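Local structure of cyclodipeptide synthetase (Mycobacterium tuberculosis, 2X9Q) at residues I85-G90 against V113-T118; N91-R96 against C252-L257. The protein probably joins two tyrosines delivered by tyrosyl-tRNA into cyclo(L-Tyr-L-Tyr), an intermediate on the way to mycocyclosin, without using ATP. One frame throughout, in Å; residues are numbered along the deposited sequence.

Interaction 1: I85-G90 against V113-T118; sequences IGVSPG and VDFVYT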
loop_
_atom_site.group_PDB
_atom_site.type_symbol
_atom_site.label_atom_id
_atom_site.label_comp_id
_atom_site.label_asym_id
_atom_site.label_seq_id
_atom_site.Cartn_x
_atom_site.Cartn_y
_atom_site.Cartn_z
ATOM N N ILE A 85 4.010 5.971 -1.016
ATOM C CA ILE A 85 5.054 4.983 -0.804
ATOM C C ILE A 85 4.671 4.277 0.502
ATOM O O ILE A 85 4.864 4.850 1.579
ATOM C CB ILE A 85 6.393 5.708 -0.684
ATOM C CG1 ILE A 85 6.631 6.440 -2.064
ATOM C CG2 ILE A 85 7.587 4.719 -0.574
ATOM C CD1 ILE A 85 8.036 7.089 -2.156
ATOM N N GLY A 86 4.063 3.103 0.402
ATOM C CA GLY A 86 3.606 2.395 1.596
ATOM C C GLY A 86 4.832 1.753 2.248
ATOM O O GLY A 86 5.797 1.374 1.537
ATOM N N VAL A 87 4.855 1.716 3.584
ATOM C CA VAL A 87 6.040 1.147 4.259
ATOM C C VAL A 87 5.508 0.166 5.331
ATOM O O VAL A 87 4.574 0.486 5.996
ATOM C CB VAL A 87 6.938 2.270 4.914
ATOM C CG1 VAL A 87 8.183 1.626 5.534
ATOM C CG2 VAL A 87 7.384 3.309 3.871
ATOM N N SER A 88 6.033 -1.064 5.374
ATOM C CA SER A 88 5.618 -2.117 6.315
ATOM C C SER A 88 6.607 -2.176 7.482
ATOM O O SER A 88 7.798 -2.187 7.268
ATOM C CB SER A 88 5.722 -3.488 5.652
ATOM O OG SER A 88 4.990 -3.418 4.443
ATOM N N PRO A 89 6.117 -2.265 8.698
ATOM C CA PRO A 89 7.007 -2.284 9.874
ATOM C C PRO A 89 7.654 -3.682 9.925
ATOM O O PRO A 89 7.110 -4.615 9.327
ATOM C CB PRO A 89 6.012 -2.020 11.022
ATOM C CG PRO A 89 4.765 -2.691 10.570
ATOM C CD PRO A 89 4.687 -2.298 9.078
ATOM N N GLY A 90 8.827 -3.842 10.530
ATOM C CA GLY A 90 9.400 -5.207 10.636
ATOM C C GLY A 90 9.931 -5.817 9.329
ATOM O O GLY A 90 10.138 -7.013 9.224
ATOM N N VAL A 113 4.483 13.670 -2.275
ATOM C CA VAL A 113 4.781 12.261 -1.963
ATOM C C VAL A 113 4.390 12.004 -0.528
ATOM O O VAL A 113 4.793 12.792 0.383
ATOM C CB VAL A 113 6.254 11.905 -2.118
ATOM C CG1 VAL A 113 6.529 10.421 -1.635
ATOM C CG2 VAL A 113 6.738 12.115 -3.542
ATOM N N ASP A 114 3.617 10.951 -0.275
ATOM C CA ASP A 114 3.233 10.604 1.146
ATOM C C ASP A 114 3.746 9.186 1.447
ATOM O O ASP A 114 3.394 8.227 0.701
ATOM C CB ASP A 114 1.737 10.643 1.371
ATOM C CG ASP A 114 1.205 12.051 1.544
ATOM O OD1 ASP A 114 1.225 12.549 2.685
ATOM O OD2 ASP A 114 0.855 12.695 0.565
ATOM N N PHE A 115 4.638 9.056 2.437
ATOM C CA PHE A 115 5.044 7.766 2.916
ATOM C C PHE A 115 3.909 7.450 3.872
ATOM O O PHE A 115 3.513 8.341 4.635
ATOM C CB PHE A 115 6.301 7.876 3.813
ATOM C CG PHE A 115 7.575 7.923 3.095
ATOM C CD1 PHE A 115 8.066 6.782 2.507
ATOM C CD2 PHE A 115 8.303 9.131 3.005
ATOM C CE1 PHE A 115 9.313 6.766 1.872
ATOM C CE2 PHE A 115 9.539 9.147 2.335
ATOM C CZ PHE A 115 10.048 7.959 1.789
ATOM N N VAL A 116 3.369 6.229 3.836
ATOM C CA VAL A 116 2.318 5.837 4.791
ATOM C C VAL A 116 2.765 4.479 5.399
ATOM O O VAL A 116 2.962 3.530 4.701
ATOM C CB VAL A 116 0.961 5.681 4.049
ATOM C CG1 VAL A 116 -0.085 5.165 5.000
ATOM C CG2 VAL A 116 0.497 7.086 3.418
ATOM N N TYR A 117 2.989 4.426 6.709
ATOM C CA TYR A 117 3.413 3.173 7.313
ATOM C C TYR A 117 2.244 2.490 7.983
ATOM O O TYR A 117 1.348 3.121 8.588
ATOM C CB TYR A 117 4.630 3.335 8.269
ATOM C CG TYR A 117 4.350 4.240 9.447
ATOM C CD1 TYR A 117 4.509 5.604 9.315
ATOM C CD2 TYR A 117 3.864 3.730 10.694
ATOM C CE1 TYR A 117 4.250 6.467 10.362
ATOM C CE2 TYR A 117 3.585 4.624 11.781
ATOM C CZ TYR A 117 3.841 5.952 11.610
ATOM O OH TYR A 117 3.513 6.893 12.573
ATOM N N THR A 118 2.229 1.182 7.849
ATOM C CA THR A 118 1.085 0.432 8.357
ATOM C C THR A 118 1.238 0.253 9.898
ATOM O O THR A 118 2.229 -0.253 10.339
ATOM C CB THR A 118 0.877 -0.870 7.579
ATOM O OG1 THR A 118 0.537 -0.515 6.236
ATOM C CG2 THR A 118 -0.392 -1.671 8.156
#

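Interaction 2: N91-R96 against C252-L257; sequences NSYFSR and CYHQSL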
loop_
_atom_site.group_PDB
_atom_site.type_symbol
_atom_site.label_atom_id
_atom_site.label_comp_id
_atom_site.label_asym_id
_atom_site.label_seq_id
_atom_site.Cartn_x
_atom_site.Cartn_y
_atom_site.Cartn_z
ATOM N N ASN A 91 10.191 -4.985 8.327
ATOM C CA ASN A 91 10.538 -5.467 6.984
ATOM C C ASN A 91 11.846 -4.843 6.663
ATOM O O ASN A 91 11.913 -3.611 6.397
ATOM C CB ASN A 91 9.463 -5.016 5.987
ATOM C CG ASN A 91 9.640 -5.639 4.624
ATOM O OD1 ASN A 91 10.770 -5.790 4.151
ATOM N ND2 ASN A 91 8.513 -6.047 3.992
ATOM N N SER A 92 12.915 -5.649 6.662
ATOM C CA SER A 92 14.263 -5.060 6.489
ATOM C C SER A 92 14.522 -4.407 5.115
ATOM O O SER A 92 15.482 -3.684 4.944
ATOM C CB SER A 92 15.348 -6.090 6.718
ATOM O OG SER A 92 15.076 -7.166 5.813
ATOM N N TYR A 93 13.679 -4.646 4.130
ATOM C CA TYR A 93 13.809 -3.907 2.843
ATOM C C TYR A 93 13.852 -2.392 3.091
ATOM O O TYR A 93 14.566 -1.645 2.415
ATOM C CB TYR A 93 12.607 -4.285 1.939
ATOM C CG TYR A 93 12.610 -3.545 0.624
ATOM C CD1 TYR A 93 13.429 -3.969 -0.440
ATOM C CD2 TYR A 93 11.783 -2.417 0.421
ATOM C CE1 TYR A 93 13.415 -3.281 -1.707
ATOM C CE2 TYR A 93 11.763 -1.753 -0.781
ATOM C CZ TYR A 93 12.559 -2.188 -1.858
ATOM O OH TYR A 93 12.520 -1.459 -3.053
ATOM N N PHE A 94 13.070 -1.919 4.058
ATOM C CA PHE A 94 12.987 -0.474 4.353
ATOM C C PHE A 94 14.068 0.009 5.275
ATOM O O PHE A 94 13.803 0.518 6.371
ATOM C CB PHE A 94 11.564 -0.033 4.838
ATOM C CG PHE A 94 10.477 -0.359 3.800
ATOM C CD1 PHE A 94 10.351 0.450 2.653
ATOM C CD2 PHE A 94 9.617 -1.476 3.962
ATOM C CE1 PHE A 94 9.359 0.163 1.666
ATOM C CE2 PHE A 94 8.649 -1.833 2.966
ATOM C CZ PHE A 94 8.524 -0.953 1.827
ATOM N N SER A 95 15.296 -0.094 4.791
ATOM C CA SER A 95 16.448 0.389 5.520
ATOM C C SER A 95 16.421 1.908 5.407
ATOM O O SER A 95 15.660 2.468 4.570
ATOM C CB SER A 95 17.729 -0.187 4.850
ATOM O OG SER A 95 17.924 0.531 3.604
ATOM N N ARG A 96 17.243 2.584 6.222
ATOM C CA ARG A 96 17.403 4.022 6.090
ATOM C C ARG A 96 17.826 4.442 4.676
ATOM O O ARG A 96 17.333 5.440 4.142
ATOM C CB ARG A 96 18.442 4.568 7.143
ATOM C CG ARG A 96 17.820 4.739 8.567
ATOM C CD ARG A 96 16.947 5.987 8.660
ATOM N NE ARG A 96 17.780 7.101 8.207
ATOM C CZ ARG A 96 18.685 7.712 8.979
ATOM N NH1 ARG A 96 19.481 8.648 8.449
ATOM N NH2 ARG A 96 18.801 7.389 10.287
ATOM N N CYS A 252 2.616 2.923 -4.619
ATOM C CA CYS A 252 3.847 2.205 -5.005
ATOM C C CYS A 252 4.361 1.248 -3.987
ATOM O O CYS A 252 4.464 1.613 -2.773
ATOM C CB CYS A 252 4.994 3.220 -5.251
ATOM S SG CYS A 252 4.544 4.390 -6.562
ATOM N N TYR A 253 4.737 0.046 -4.435
ATOM C CA TYR A 253 5.314 -0.938 -3.486
ATOM C C TYR A 253 6.250 -1.812 -4.252
ATOM O O TYR A 253 6.191 -1.839 -5.473
ATOM C CB TYR A 253 4.173 -1.783 -2.826
ATOM C CG TYR A 253 4.549 -2.423 -1.518
ATOM C CD1 TYR A 253 4.963 -1.632 -0.444
ATOM C CD2 TYR A 253 4.510 -3.841 -1.360
ATOM C CE1 TYR A 253 5.360 -2.220 0.779
ATOM C CE2 TYR A 253 4.900 -4.435 -0.133
ATOM C CZ TYR A 253 5.308 -3.622 0.905
ATOM O OH TYR A 253 5.654 -4.149 2.122
ATOM N N HIS A 254 7.105 -2.543 -3.554
ATOM C CA HIS A 254 8.095 -3.345 -4.237
ATOM C C HIS A 254 7.566 -4.735 -4.598
ATOM O O HIS A 254 8.342 -5.542 -5.113
ATOM C CB HIS A 254 9.388 -3.506 -3.392
ATOM C CG HIS A 254 9.165 -4.060 -2.004
ATOM N ND1 HIS A 254 8.530 -3.358 -1.020
ATOM C CD2 HIS A 254 9.563 -5.234 -1.426
ATOM C CE1 HIS A 254 8.451 -4.087 0.083
ATOM N NE2 HIS A 254 9.058 -5.242 -0.140
ATOM N N GLN A 255 6.300 -5.019 -4.300
ATOM C CA GLN A 255 5.620 -6.270 -4.726
ATOM C C GLN A 255 4.234 -5.860 -5.219
ATOM O O GLN A 255 3.664 -4.942 -4.655
ATOM C CB GLN A 255 5.346 -7.179 -3.510
ATOM C CG GLN A 255 6.558 -7.804 -2.885
ATOM C CD GLN A 255 6.276 -8.300 -1.454
ATOM O OE1 GLN A 255 5.120 -8.375 -0.998
ATOM N NE2 GLN A 255 7.345 -8.608 -0.729
ATOM N N SER A 256 3.619 -6.548 -6.197
ATOM C CA SER A 256 2.242 -6.100 -6.561
ATOM C C SER A 256 1.258 -6.367 -5.418
ATOM O O SER A 256 1.406 -7.318 -4.671
ATOM C CB SER A 256 1.719 -6.612 -7.923
ATOM O OG SER A 256 1.885 -7.987 -7.913
ATOM N N LEU A 257 0.360 -5.419 -5.203
ATOM C CA LEU A 257 -0.699 -5.563 -4.243
ATOM C C LEU A 257 -1.477 -6.884 -4.486
ATOM O O LEU A 257 -1.793 -7.193 -5.636
ATOM C CB LEU A 257 -1.628 -4.398 -4.529
ATOM C CG LEU A 257 -2.903 -4.357 -3.721
ATOM C CD1 LEU A 257 -2.449 -3.925 -2.291
ATOM C CD2 LEU A 257 -3.954 -3.400 -4.447
HETATM O O HOH W 1 9.368 -7.491 1.435
#

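Interaction 1: I85-G90 against V113-T118
Strands 82-87 and 112-117 are the two parallel arms of a beta-alpha-beta unit connected through helix 96-109, and here Ile85 and Val87 pair with Phe115 and Tyr117. The short strand axes approach to 4.5 Å and their directions differ by 22°. Four backbone hydrogen bonds fix the register: Ile85 N to Asp114 O, Val116 N to Ile85 O, Val87 N to Val116 O and Thr118 N to Val87 O. The third is the shortest, with Val87 N 2.8 Å from Val116 O. The last, 3.1 Å from Thr118 N to Val87 O, carries the pairing one residue beyond the strand.

Ile85, Val87, Phe115 and Tyr117 put their side chains on one face of the sheet. Ile85 and Phe115 lie side by side and point the same way; the CG2 branch of Ile85, anti to its backbone N, meets Phe115 CE1 at 3.6 Å. The CG1 branch lies beside the backbone N, anti to the carbonyl carbon (chi1 -62°), and carries Ile85 CD1 to 3.7 Å from Val113 CG1. Two residues further along the strand, Val87 CG2 meets Phe115 CD1 at 3.8 Å, so two aliphatic branches share one border of the ring, both obliquely. Helices 96-109 and 133-158 cover this face, as expected of the Rossmann-like core that cyclodipeptide synthases share with class I tRNA synthetases.

Past the strand end, Pro89 lies against Thr118, its CD 3.4 Å from Thr118 O. The hydroxyl of Thr118 is hydrogen-bonded to Glu233, which by similarity may be critical for catalysis. Ser88, the nucleophile by similarity, turns its CB away from strand 112-117.

Interaction 2: N91-R96 against C252-L257
Tyr93 and His254 lie face to face, with ring centroids 4.0 Å apart and planes only 14° from parallel. Their side chains slide past each other in opposite directions. Tyr93 CD2 sits over the centre of the imidazole, whereas His254 CG lies over the tyrosine nearer its rim, which makes the stack an offset one; the nearest atoms are Tyr93 CE2 and His254 ND1, at 3.6 Å. The imidazole reaches this position because His254 CG lies between its own backbone N and carbonyl carbon (chi1 55°).

Phe94 stands steeply to the histidine, its plane at 79° to the imidazole, and its CZ is 3.6 Å from His254 CE1. That same CZ meets Tyr253 CE1 at 3.6 Å, the two side chains crossing at about a right angle, with Tyr253 CE1 near the plane of the phenyl ring at its edge. Tyr93, Phe94 and His254 thus form an aromatic cluster where the loop after strand 82-87 faces the end of strand 249-253, beside the probable substrate pocket to which Asn91 and Tyr253 are assigned by similarity.

Asn91 is joined to the histidine through water 1, which accepts from Asn91 ND2 at 3.1 Å and is hydrogen-bonded to His254 NE2 at 2.8 Å, in the plane of the imidazole. The other end of the amide is held in an Asx turn: OD1 accepts from Tyr93 N at 3.1 Å, which limits rotation of the group and probably helps to hold ND2 toward the water. Arg98 makes a cation-pi contact with Tyr93.

In the fold
The centres of the two contacts lie about 8 Å apart, at neighbouring strands of one sheet: strand 82-87 runs between 249-253 and 112-117, all parallel. Along the chain the segments come in the order 85-90, 91-96, 113-118 and 252-257, so the second contact begins directly where the first segment of interaction 1 ends. The two meet physically: Ser88 OG and Tyr253 OH are 2.5 Å apart, a probable hydrogen bond, and Val87 CG1 packs on Phe94 CG at 3.5 Å. Ser88, the probable nucleophile, follows directly on strand 82-87 and is where interaction 1 touches Tyr253, consistent with an active site at the C-terminal ends of the parallel strands.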